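Local coordinates for protein PKS (Streptomyces albus, PDB 4OQJ) that probably catalyses carbon–carbon bond formation between carrier-protein-bound acyl units, as the ketosynthase part of an oxazolomycin polyketide synthase, at residues 463-474 / 508-519; 604-615 / 667-678. One frame throughout, in Å; residues are numbered along the deposited sequence.

Contact 1 of 2, residues 463-474 / 508-519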
loop_
_atom_site.group_PDB
_atom_site.type_symbol
_atom_site.label_atom_id
_atom_site.label_comp_id
_atom_site.label_asym_id
_atom_site.label_seq_id
_atom_site.Cartn_x
_atom_site.Cartn_y
_atom_site.Cartn_z
ATOM N N GLY A 463 -11.958 -41.178 -19.486
ATOM C CA GLY A 463 -12.770 -41.087 -20.692
ATOM C C GLY A 463 -12.459 -39.884 -21.563
ATOM O O GLY A 463 -11.470 -39.178 -21.331
ATOM N N PRO A 464 -13.309 -39.637 -22.580
ATOM C CA PRO A 464 -13.098 -38.475 -23.453
ATOM C C PRO A 464 -13.400 -37.162 -22.736
ATOM O O PRO A 464 -14.050 -37.167 -21.697
ATOM C CB PRO A 464 -14.078 -38.707 -24.602
ATOM C CG PRO A 464 -15.166 -39.556 -24.013
ATOM C CD PRO A 464 -14.493 -40.425 -22.976
ATOM N N ARG A 465 -12.925 -36.061 -23.304
ATOM C CA ARG A 465 -13.103 -34.736 -22.721
ATOM C C ARG A 465 -13.379 -33.734 -23.813
ATOM O O ARG A 465 -12.937 -33.894 -24.946
ATOM C CB ARG A 465 -11.859 -34.303 -21.930
ATOM C CG ARG A 465 -11.608 -35.104 -20.673
ATOM C CD ARG A 465 -12.624 -34.778 -19.597
ATOM N NE ARG A 465 -12.472 -35.617 -18.410
ATOM C CZ ARG A 465 -13.007 -35.340 -17.223
ATOM N NH1 ARG A 465 -13.731 -34.240 -17.052
ATOM N NH2 ARG A 465 -12.815 -36.162 -16.203
ATOM N N LEU A 466 -14.114 -32.696 -23.454
ATOM C CA LEU A 466 -14.385 -31.592 -24.346
ATOM C C LEU A 466 -13.413 -30.459 -24.048
ATOM O O LEU A 466 -13.429 -29.915 -22.953
ATOM C CB LEU A 466 -15.833 -31.100 -24.173
ATOM C CG LEU A 466 -16.228 -29.906 -25.041
ATOM C CD1 LEU A 466 -16.179 -30.287 -26.524
ATOM C CD2 LEU A 466 -17.596 -29.400 -24.660
ATOM N N LEU A 467 -12.584 -30.111 -25.025
ATOM C CA LEU A 467 -11.677 -28.968 -24.924
ATOM C C LEU A 467 -12.304 -27.746 -25.582
ATOM O O LEU A 467 -12.735 -27.823 -26.732
ATOM C CB LEU A 467 -10.343 -29.294 -25.589
ATOM C CG LEU A 467 -9.650 -30.572 -25.122
ATOM C CD1 LEU A 467 -8.292 -30.694 -25.803
ATOM C CD2 LEU A 467 -9.496 -30.588 -23.604
ATOM N N VAL A 468 -12.370 -26.628 -24.861
ATOM C CA VAL A 468 -12.963 -25.416 -25.419
ATOM C C VAL A 468 -11.937 -24.275 -25.447
ATOM O O VAL A 468 -11.118 -24.124 -24.539
ATOM C CB VAL A 468 -14.239 -25.007 -24.647
ATOM C CG1 VAL A 468 -15.307 -26.097 -24.786
ATOM C CG2 VAL A 468 -13.934 -24.716 -23.184
ATOM N N LEU A 469 -11.945 -23.528 -26.547
ATOM C CA LEU A 469 -11.056 -22.388 -26.740
ATOM C C LEU A 469 -11.894 -21.220 -27.210
ATOM O O LEU A 469 -12.853 -21.406 -27.964
ATOM C CB LEU A 469 -9.969 -22.690 -27.780
ATOM C CG LEU A 469 -8.744 -23.516 -27.384
ATOM C CD1 LEU A 469 -9.111 -24.952 -27.107
ATOM C CD2 LEU A 469 -7.721 -23.457 -28.506
ATOM N N SER A 470 -11.551 -20.015 -26.765
ATOM C CA SER A 470 -12.215 -18.822 -27.286
ATOM C C SER A 470 -11.265 -17.634 -27.279
ATOM O O SER A 470 -10.370 -17.532 -26.437
ATOM C CB SER A 470 -13.500 -18.509 -26.498
ATOM O OG SER A 470 -13.254 -18.125 -25.155
ATOM N N ALA A 471 -11.458 -16.760 -28.256
ATOM C CA ALA A 471 -10.634 -15.579 -28.420
ATOM C C ALA A 471 -11.495 -14.449 -28.968
ATOM O O ALA A 471 -12.640 -14.667 -29.363
ATOM C CB ALA A 471 -9.461 -15.867 -29.338
ATOM N N ASN A 472 -10.936 -13.245 -28.983
ATOM C CA ASN A 472 -11.692 -12.062 -29.367
ATOM C C ASN A 472 -11.596 -11.777 -30.867
ATOM O O ASN A 472 -12.259 -10.873 -31.361
ATOM C CB ASN A 472 -11.209 -10.843 -28.581
ATOM C CG ASN A 472 -12.241 -9.747 -28.537
ATOM O OD1 ASN A 472 -13.419 -10.001 -28.282
ATOM N ND2 ASN A 472 -11.815 -8.528 -28.797
ATOM N N THR A 473 -10.763 -12.548 -31.566
ATOM C CA THR A 473 -10.640 -12.480 -33.020
ATOM C C THR A 473 -10.335 -13.871 -33.580
ATOM O O THR A 473 -9.795 -14.720 -32.878
ATOM C CB THR A 473 -9.502 -11.524 -33.491
ATOM O OG1 THR A 473 -8.236 -12.150 -33.273
ATOM C CG2 THR A 473 -9.557 -10.170 -32.779
ATOM N N PRO A 474 -10.667 -14.107 -34.860
ATOM C CA PRO A 474 -10.323 -15.381 -35.504
ATOM C C PRO A 474 -8.836 -15.674 -35.485
ATOM O O PRO A 474 -8.395 -16.812 -35.238
ATOM C CB PRO A 474 -10.819 -15.183 -36.941
ATOM C CG PRO A 474 -11.925 -14.236 -36.822
ATOM C CD PRO A 474 -11.541 -13.287 -35.711
ATOM N N ARG A 508 -11.128 -16.568 -20.177
ATOM C CA ARG A 508 -12.219 -15.640 -20.443
ATOM C C ARG A 508 -13.141 -16.198 -21.543
ATOM O O ARG A 508 -12.665 -16.761 -22.519
ATOM C CB ARG A 508 -11.680 -14.277 -20.860
ATOM C CG ARG A 508 -12.780 -13.242 -21.031
ATOM C CD ARG A 508 -12.220 -11.858 -21.241
ATOM N NE ARG A 508 -11.767 -11.253 -19.987
ATOM C CZ ARG A 508 -11.517 -9.958 -19.846
ATOM N NH1 ARG A 508 -11.663 -9.132 -20.874
ATOM N NH2 ARG A 508 -11.131 -9.487 -18.678
ATOM N N VAL A 509 -14.448 -16.027 -21.374
ATOM C CA VAL A 509 -15.435 -16.503 -22.354
ATOM C C VAL A 509 -15.567 -15.467 -23.448
ATOM O O VAL A 509 -16.086 -14.373 -23.203
ATOM C CB VAL A 509 -16.824 -16.730 -21.706
ATOM C CG1 VAL A 509 -17.838 -17.211 -22.744
ATOM C CG2 VAL A 509 -16.711 -17.712 -20.576
ATOM N N LEU A 510 -15.097 -15.790 -24.644
ATOM C CA LEU A 510 -15.011 -14.802 -25.717
ATOM C C LEU A 510 -15.773 -15.289 -26.959
ATOM O O LEU A 510 -16.182 -16.447 -27.008
ATOM C CB LEU A 510 -13.540 -14.502 -26.022
ATOM C CG LEU A 510 -12.787 -13.787 -24.888
ATOM C CD1 LEU A 510 -11.281 -13.818 -25.111
ATOM C CD2 LEU A 510 -13.252 -12.349 -24.779
ATOM N N PRO A 511 -15.982 -14.401 -27.954
ATOM C CA PRO A 511 -16.972 -14.673 -29.016
ATOM C C PRO A 511 -16.576 -15.654 -30.121
ATOM O O PRO A 511 -17.453 -16.341 -30.651
ATOM C CB PRO A 511 -17.200 -13.287 -29.644
ATOM C CG PRO A 511 -16.698 -12.308 -28.644
ATOM C CD PRO A 511 -15.567 -12.986 -27.952
ATOM N N TYR A 512 -15.310 -15.679 -30.519
ATOM C CA TYR A 512 -14.870 -16.643 -31.533
ATOM C C TYR A 512 -14.453 -17.914 -30.821
ATOM O O TYR A 512 -13.499 -17.913 -30.041
ATOM C CB TYR A 512 -13.745 -16.049 -32.378
ATOM C CG TYR A 512 -14.243 -14.845 -33.130
ATOM C CD1 TYR A 512 -14.200 -13.579 -32.557
ATOM C CD2 TYR A 512 -14.817 -14.980 -34.390
ATOM C CE1 TYR A 512 -14.680 -12.482 -33.229
ATOM C CE2 TYR A 512 -15.300 -13.884 -35.073
ATOM C CZ TYR A 512 -15.237 -12.643 -34.489
ATOM O OH TYR A 512 -15.714 -11.546 -35.156
ATOM N N ARG A 513 -15.171 -18.996 -31.092
ATOM C CA ARG A 513 -15.060 -20.196 -30.282
ATOM C C ARG A 513 -14.685 -21.438 -31.071
ATOM O O ARG A 513 -14.959 -21.554 -32.274
ATOM C CB ARG A 513 -16.382 -20.438 -29.552
ATOM C CG ARG A 513 -16.788 -19.267 -28.679
ATOM C CD ARG A 513 -18.005 -19.579 -27.821
ATOM N NE ARG A 513 -18.373 -18.434 -26.985
ATOM C CZ ARG A 513 -19.431 -18.398 -26.172
ATOM N NH1 ARG A 513 -20.250 -19.435 -26.082
ATOM N NH2 ARG A 513 -19.668 -17.317 -25.443
ATOM N N ARG A 514 -14.067 -22.379 -30.362
ATOM C CA ARG A 514 -13.643 -23.637 -30.960
ATOM C C ARG A 514 -13.738 -24.725 -29.925
ATOM O O ARG A 514 -13.545 -24.472 -28.734
ATOM C CB ARG A 514 -12.218 -23.540 -31.496
ATOM C CG ARG A 514 -11.732 -24.799 -32.226
ATOM C CD ARG A 514 -10.506 -24.472 -33.034
ATOM N NE ARG A 514 -10.859 -23.798 -34.279
ATOM C CZ ARG A 514 -10.086 -22.919 -34.914
ATOM N NH1 ARG A 514 -8.907 -22.582 -34.416
ATOM N NH2 ARG A 514 -10.503 -22.368 -36.055
ATOM N N ALA A 515 -14.064 -25.934 -30.362
ATOM C CA ALA A 515 -14.137 -27.053 -29.430
ATOM C C ALA A 515 -13.840 -28.378 -30.108
ATOM O O ALA A 515 -14.007 -28.542 -31.318
ATOM C CB ALA A 515 -15.502 -27.103 -28.754
ATOM N N LEU A 516 -13.402 -29.323 -29.294
ATOM C CA LEU A 516 -12.942 -30.613 -29.777
ATOM C C LEU A 516 -13.170 -31.649 -28.707
ATOM O O LEU A 516 -12.800 -31.442 -27.560
ATOM C CB LEU A 516 -11.456 -30.562 -30.133
ATOM C CG LEU A 516 -10.794 -31.919 -30.346
ATOM C CD1 LEU A 516 -11.289 -32.502 -31.645
ATOM C CD2 LEU A 516 -9.281 -31.808 -30.323
ATOM N N VAL A 517 -13.764 -32.775 -29.078
ATOM C CA VAL A 517 -13.851 -33.910 -28.171
ATOM C C VAL A 517 -12.619 -34.788 -28.399
ATOM O O VAL A 517 -12.387 -35.252 -29.510
ATOM C CB VAL A 517 -15.134 -34.752 -28.407
ATOM C CG1 VAL A 517 -15.183 -35.925 -27.445
ATOM C CG2 VAL A 517 -16.388 -33.893 -28.273
ATOM N N ALA A 518 -11.856 -35.048 -27.350
ATOM C CA ALA A 518 -10.614 -35.787 -27.507
ATOM C C ALA A 518 -10.556 -36.928 -26.523
ATOM O O ALA A 518 -11.165 -36.877 -25.455
ATOM C CB ALA A 518 -9.411 -34.858 -27.317
ATOM N N THR A 519 -9.806 -37.957 -26.895
ATOM C CA THR A 519 -9.678 -39.156 -26.085
ATOM C C THR A 519 -8.397 -39.137 -25.247
ATOM O O THR A 519 -8.257 -39.897 -24.289
ATOM C CB THR A 519 -9.693 -40.381 -26.988
ATOM O OG1 THR A 519 -8.663 -40.233 -27.972
ATOM C CG2 THR A 519 -11.028 -40.478 -27.698
HETATM O O HOH W 1 -10.221 -17.221 -23.664
#
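Ser470 and Arg508 are bridged by a water that donates to both backbone carbonyls, at 2.8 Å to Ser470 O and 2.7 Å to Arg508 O. Beside it Ser470 OG accepts the N-H of Leu510 at 3.0 Å. With chi1 at 67°, the hydroxyl sits between its own N and carbonyl carbon, which brings it to the bend leading into strand 512-518. That bend is also tied from within its own segment: Arg513, extended from CG to NE, sends NE back to Leu510 O at 3.0 Å, and Leu510 O lies close to the guanidinium plane. Arg513 NH1 is taken by Trp672 O. Beyond the bend, strands 465-471 and 512-518 run antiparallel, their axes 4.7 Å apart at 162°. Paired N-H and C=O bonds join Arg465 to Ala518, Leu467 to Leu516, Leu469 to Arg514 and Ala471 to Tyr512. Together with strand 536-539 they form a three-stranded antiparallel sheet, consistent with the linker domain that follows the ketosynthase in modular polyketide synthases. Its two faces are distinct: Leu466, Val468, Ala515 and Val517 lie against helix 660-673, whereas Leu467, Leu516 and Ala518 meet helix 521-530 and Leu469 meets helix 474-490. On the first of these faces Leu466 CD1 reaches both Ala515 CB, at 3.9 Å, and Val517 CG2. At the same end as the bend, Pro474 lies over one face of the Tyr512 ring in a CH-pi contact, its CD 3.8 Å from the ring centroid and only 6° off the normal, while Ala471 O approaches the ring edge in plane.

Contact 2 of 2, residues 604-615 / 667-678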
loop_
_atom_site.group_PDB
_atom_site.type_symbol
_atom_site.label_atom_id
_atom_site.label_comp_id
_atom_site.label_asym_id
_atom_site.label_seq_id
_atom_site.Cartn_x
_atom_site.Cartn_y
_atom_site.Cartn_z
ATOM N N THR A 604 -31.557 -36.244 -22.281
ATOM C CA THR A 604 -30.394 -35.491 -22.767
ATOM C C THR A 604 -30.685 -33.983 -22.692
ATOM O O THR A 604 -29.861 -33.203 -22.211
ATOM C CB THR A 604 -30.014 -35.883 -24.220
ATOM O OG1 THR A 604 -29.665 -37.271 -24.281
ATOM C CG2 THR A 604 -28.837 -35.062 -24.716
ATOM N N ALA A 605 -31.874 -33.582 -23.143
ATOM C CA ALA A 605 -32.275 -32.174 -23.108
ATOM C C ALA A 605 -32.277 -31.616 -21.687
ATOM O O ALA A 605 -31.799 -30.506 -21.455
ATOM C CB ALA A 605 -33.643 -31.988 -23.741
ATOM N N ARG A 606 -32.805 -32.377 -20.736
ATOM C CA ARG A 606 -32.813 -31.927 -19.347
ATOM C C ARG A 606 -31.392 -31.847 -18.768
ATOM O O ARG A 606 -31.095 -30.973 -17.957
ATOM C CB ARG A 606 -33.675 -32.851 -18.485
ATOM C CG ARG A 606 -35.155 -32.902 -18.869
ATOM C CD ARG A 606 -35.756 -31.525 -19.118
ATOM N NE ARG A 606 -35.751 -30.685 -17.922
ATOM C CZ ARG A 606 -35.658 -29.356 -17.926
ATOM N NH1 ARG A 606 -35.535 -28.676 -19.063
ATOM N NH2 ARG A 606 -35.675 -28.700 -16.776
ATOM N N ALA A 607 -30.509 -32.750 -19.179
ATOM C CA ALA A 607 -29.142 -32.710 -18.679
ATOM C C ALA A 607 -28.460 -31.447 -19.205
ATOM O O ALA A 607 -27.749 -30.770 -18.470
ATOM C CB ALA A 607 -28.376 -33.957 -19.086
ATOM N N LEU A 608 -28.703 -31.118 -20.470
ATOM C CA LEU A 608 -28.152 -29.902 -21.053
ATOM C C LEU A 608 -28.654 -28.687 -20.299
ATOM O O LEU A 608 -27.888 -27.758 -20.046
ATOM C CB LEU A 608 -28.524 -29.766 -22.527
ATOM C CG LEU A 608 -27.906 -30.771 -23.502
ATOM C CD1 LEU A 608 -28.565 -30.613 -24.865
ATOM C CD2 LEU A 608 -26.399 -30.586 -23.605
ATOM N N ALA A 609 -29.947 -28.694 -19.957
ATOM C CA ALA A 609 -30.564 -27.566 -19.257
ATOM C C ALA A 609 -29.915 -27.378 -17.895
ATOM O O ALA A 609 -29.575 -26.253 -17.510
ATOM C CB ALA A 609 -32.061 -27.771 -19.108
ATOM N N GLY A 610 -29.732 -28.488 -17.182
ATOM C CA GLY A 610 -29.047 -28.486 -15.897
ATOM C C GLY A 610 -27.614 -27.969 -15.970
ATOM O O GLY A 610 -27.055 -27.515 -14.969
ATOM N N TRP A 611 -27.013 -28.037 -17.152
ATOM C CA TRP A 611 -25.658 -27.527 -17.361
ATOM C C TRP A 611 -25.683 -26.105 -17.907
ATOM O O TRP A 611 -24.651 -25.563 -18.323
ATOM C CB TRP A 611 -24.893 -28.456 -18.305
ATOM C CG TRP A 611 -24.542 -29.765 -17.678
ATOM C CD1 TRP A 611 -24.256 -29.999 -16.363
ATOM C CD2 TRP A 611 -24.455 -31.026 -18.335
ATOM N NE1 TRP A 611 -23.992 -31.333 -16.165
ATOM C CE2 TRP A 611 -24.103 -31.986 -17.364
ATOM C CE3 TRP A 611 -24.647 -31.445 -19.658
ATOM C CZ2 TRP A 611 -23.941 -33.336 -17.667
ATOM C CZ3 TRP A 611 -24.482 -32.783 -19.958
ATOM C CH2 TRP A 611 -24.126 -33.711 -18.966
ATOM N N GLY A 612 -26.875 -25.512 -17.912
ATOM C CA GLY A 612 -27.040 -24.112 -18.244
ATOM C C GLY A 612 -27.501 -23.794 -19.650
ATOM O O GLY A 612 -27.679 -22.623 -19.992
ATOM N N SER A 613 -27.706 -24.812 -20.475
ATOM C CA SER A 613 -28.128 -24.568 -21.848
ATOM C C SER A 613 -29.440 -23.811 -21.871
ATOM O O SER A 613 -30.344 -24.102 -21.082
ATOM C CB SER A 613 -28.298 -25.871 -22.624
ATOM O OG SER A 613 -28.849 -25.601 -23.906
ATOM N N THR A 614 -29.548 -22.858 -22.791
ATOM C CA THR A 614 -30.790 -22.117 -22.965
ATOM C C THR A 614 -31.285 -22.257 -24.406
ATOM O O THR A 614 -32.195 -21.545 -24.830
ATOM C CB THR A 614 -30.616 -20.624 -22.577
ATOM O OG1 THR A 614 -29.522 -20.036 -23.295
ATOM C CG2 THR A 614 -30.347 -20.502 -21.085
ATOM N N ALA A 615 -30.696 -23.201 -25.140
ATOM C CA ALA A 615 -31.151 -23.544 -26.488
ATOM C C ALA A 615 -32.584 -24.084 -26.472
ATOM O O ALA A 615 -32.884 -25.000 -25.714
ATOM C CB ALA A 615 -30.230 -24.568 -27.102
ATOM N N LEU A 667 -22.198 -32.695 -28.579
ATOM C CA LEU A 667 -23.427 -31.910 -28.555
ATOM C C LEU A 667 -23.217 -30.594 -27.805
ATOM O O LEU A 667 -23.536 -29.513 -28.310
ATOM C CB LEU A 667 -24.537 -32.736 -27.902
ATOM C CG LEU A 667 -25.931 -32.154 -27.729
ATOM C CD1 LEU A 667 -26.443 -31.544 -29.011
ATOM C CD2 LEU A 667 -26.860 -33.270 -27.273
ATOM N N ILE A 668 -22.681 -30.695 -26.591
ATOM C CA ILE A 668 -22.383 -29.514 -25.785
ATOM C C ILE A 668 -21.445 -28.591 -26.546
ATOM O O ILE A 668 -21.638 -27.376 -26.575
ATOM C CB ILE A 668 -21.737 -29.892 -24.445
ATOM C CG1 ILE A 668 -22.733 -30.680 -23.596
ATOM C CG2 ILE A 668 -21.269 -28.647 -23.696
ATOM C CD1 ILE A 668 -22.126 -31.269 -22.339
ATOM N N GLY A 669 -20.405 -29.172 -27.125
ATOM C CA GLY A 669 -19.445 -28.415 -27.909
ATOM C C GLY A 669 -20.095 -27.673 -29.062
ATOM O O GLY A 669 -19.827 -26.495 -29.272
ATOM N N ARG A 670 -20.976 -28.343 -29.799
ATOM C CA ARG A 670 -21.633 -27.712 -30.940
ATOM C C ARG A 670 -22.479 -26.534 -30.467
ATOM O O ARG A 670 -22.433 -25.455 -31.056
ATOM C CB ARG A 670 -22.501 -28.724 -31.708
ATOM C CG ARG A 670 -22.427 -28.609 -33.227
ATOM C CD ARG A 670 -23.089 -27.337 -33.726
ATOM N N LEU A 671 -23.243 -26.728 -29.395
ATOM C CA LEU A 671 -24.088 -25.660 -28.872
ATOM C C LEU A 671 -23.233 -24.499 -28.346
ATOM O O LEU A 671 -23.491 -23.326 -28.641
ATOM C CB LEU A 671 -24.997 -26.194 -27.764
ATOM C CG LEU A 671 -26.036 -27.242 -28.192
ATOM C CD1 LEU A 671 -26.724 -27.845 -26.982
ATOM C CD2 LEU A 671 -27.057 -26.642 -29.137
ATOM N N TRP A 672 -22.212 -24.832 -27.562
ATOM C CA TRP A 672 -21.424 -23.811 -26.889
ATOM C C TRP A 672 -20.677 -22.974 -27.921
ATOM O O TRP A 672 -20.672 -21.759 -27.811
ATOM C CB TRP A 672 -20.448 -24.433 -25.882
ATOM C CG TRP A 672 -19.549 -23.402 -25.227
ATOM C CD1 TRP A 672 -19.842 -22.614 -24.148
ATOM C CD2 TRP A 672 -18.220 -23.053 -25.627
ATOM N NE1 TRP A 672 -18.775 -21.803 -23.852
ATOM C CE2 TRP A 672 -17.762 -22.053 -24.751
ATOM C CE3 TRP A 672 -17.366 -23.493 -26.645
ATOM C CZ2 TRP A 672 -16.499 -21.475 -24.862
ATOM C CZ3 TRP A 672 -16.104 -22.914 -26.754
ATOM C CH2 TRP A 672 -15.688 -21.921 -25.862
ATOM N N THR A 673 -20.071 -23.603 -28.929
ATOM C CA THR A 673 -19.322 -22.830 -29.932
ATOM C C THR A 673 -20.265 -21.887 -30.669
ATOM O O THR A 673 -19.866 -20.809 -31.108
ATOM C CB THR A 673 -18.581 -23.709 -30.969
ATOM O OG1 THR A 673 -19.511 -24.561 -31.654
ATOM C CG2 THR A 673 -17.474 -24.539 -30.310
ATOM N N ALA A 674 -21.524 -22.285 -30.780
ATOM C CA ALA A 674 -22.517 -21.500 -31.504
ATOM C C ALA A 674 -23.164 -20.435 -30.619
ATOM O O ALA A 674 -24.074 -19.724 -31.054
ATOM C CB ALA A 674 -23.584 -22.425 -32.085
ATOM N N GLY A 675 -22.707 -20.338 -29.373
ATOM C CA GLY A 675 -23.129 -19.264 -28.484
ATOM C C GLY A 675 -24.084 -19.647 -27.364
ATOM O O GLY A 675 -24.543 -18.791 -26.616
ATOM N N ASP A 676 -24.393 -20.928 -27.236
ATOM C CA ASP A 676 -25.260 -21.370 -26.159
ATOM C C ASP A 676 -24.561 -21.134 -24.821
ATOM O O ASP A 676 -23.340 -21.054 -24.747
ATOM C CB ASP A 676 -25.619 -22.847 -26.315
ATOM C CG ASP A 676 -26.772 -23.277 -25.419
ATOM O OD1 ASP A 676 -27.497 -22.401 -24.904
ATOM O OD2 ASP A 676 -26.966 -24.505 -25.246
ATOM N N THR A 677 -25.349 -21.036 -23.764
ATOM C CA THR A 677 -24.810 -20.855 -22.429
ATOM C C THR A 677 -24.449 -22.210 -21.814
ATOM O O THR A 677 -25.197 -23.184 -21.947
ATOM C CB THR A 677 -25.839 -20.134 -21.552
ATOM O OG1 THR A 677 -27.096 -20.828 -21.624
ATOM C CG2 THR A 677 -26.066 -18.727 -22.058
ATOM N N VAL A 678 -23.302 -22.278 -21.153
ATOM C CA VAL A 678 -22.943 -23.442 -20.349
ATOM C C VAL A 678 -22.389 -22.959 -19.019
ATOM O O VAL A 678 -21.563 -22.058 -18.975
ATOM C CB VAL A 678 -21.897 -24.345 -21.030
ATOM C CG1 VAL A 678 -21.500 -25.497 -20.105
ATOM C CG2 VAL A 678 -22.416 -24.880 -22.340
HETATM O O HOH W 2 -28.708 -20.424 -26.308
#
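Thr604 starts the contact with its methyl, CG2 lying 3.7 Å from Leu667 CD2 where segments 604-610 and 667-673 are inclined at 52°, their axes 11.9 Å apart. Both helices end in Schellman motifs, with Gly612 and Gly675 at positive phi, and the chains leaving those caps meet each other. Ahead of the first cap, Leu608 spreads its two methyls over the second helix: CD1 meets Leu667 and, 3.9 Å away, Leu671 CD1, whereas CD2 slides past Ile668 CG1 at 3.7 Å. Trp611 adds its six-membered ring, CE3 and CZ3 touching Ile668 CD1 obliquely, and makes an edge-to-face ring contact with Phe683. At Gly612 the carbonyl receives Thr677 OG1; the modelled bond is very short, so its exact length deserves caution. The next two residues hold the Asp676 carboxylate at both oxygens. Ser613 OG, anti to its own N at chi1 174°, donates to Asp676 OD2 at 2.6 Å, and Thr614 N donates to Asp676 OD1 at 3.0 Å; each oxygen uses its syn lone pair. A water also donates to Asp676 OD1, and Thr677 N adds a weak bond from beside it, a set of donors that would probably stabilise the ionised carboxylate in this buried position. Thr614 OG1 lies near that same water and near Thr677 OG1. Ala615 brings its CB to 4.3 Å from Leu671 CD2, and its N donates to Ser613 OG at 3.3 Å, closing an ST turn that leaves the same hydroxyl donating to Asp676 and accepting from Ala615.

The centres of contacts 1 and 2 lie 14 Å apart, on the same side of the chain's centre, and they come in series: the strand pair of contact 1 is complete before the first helix of contact 2 begins. Helix 660-673 joins them. Its Ile668 serves both, touching Leu466 of the sheet as well as Leu608 and Trp611, while Leu667 and Leu671 face helix 594-610 and Trp672 and Thr673 face the sheet. Trp672 makes the closest packing connection, its CZ3 3.5 Å from Val468 CB, in addition to its polar tie to Arg513. Helix 660-673 therefore lies between the three-stranded sheet and helix 594-610, in contact with both.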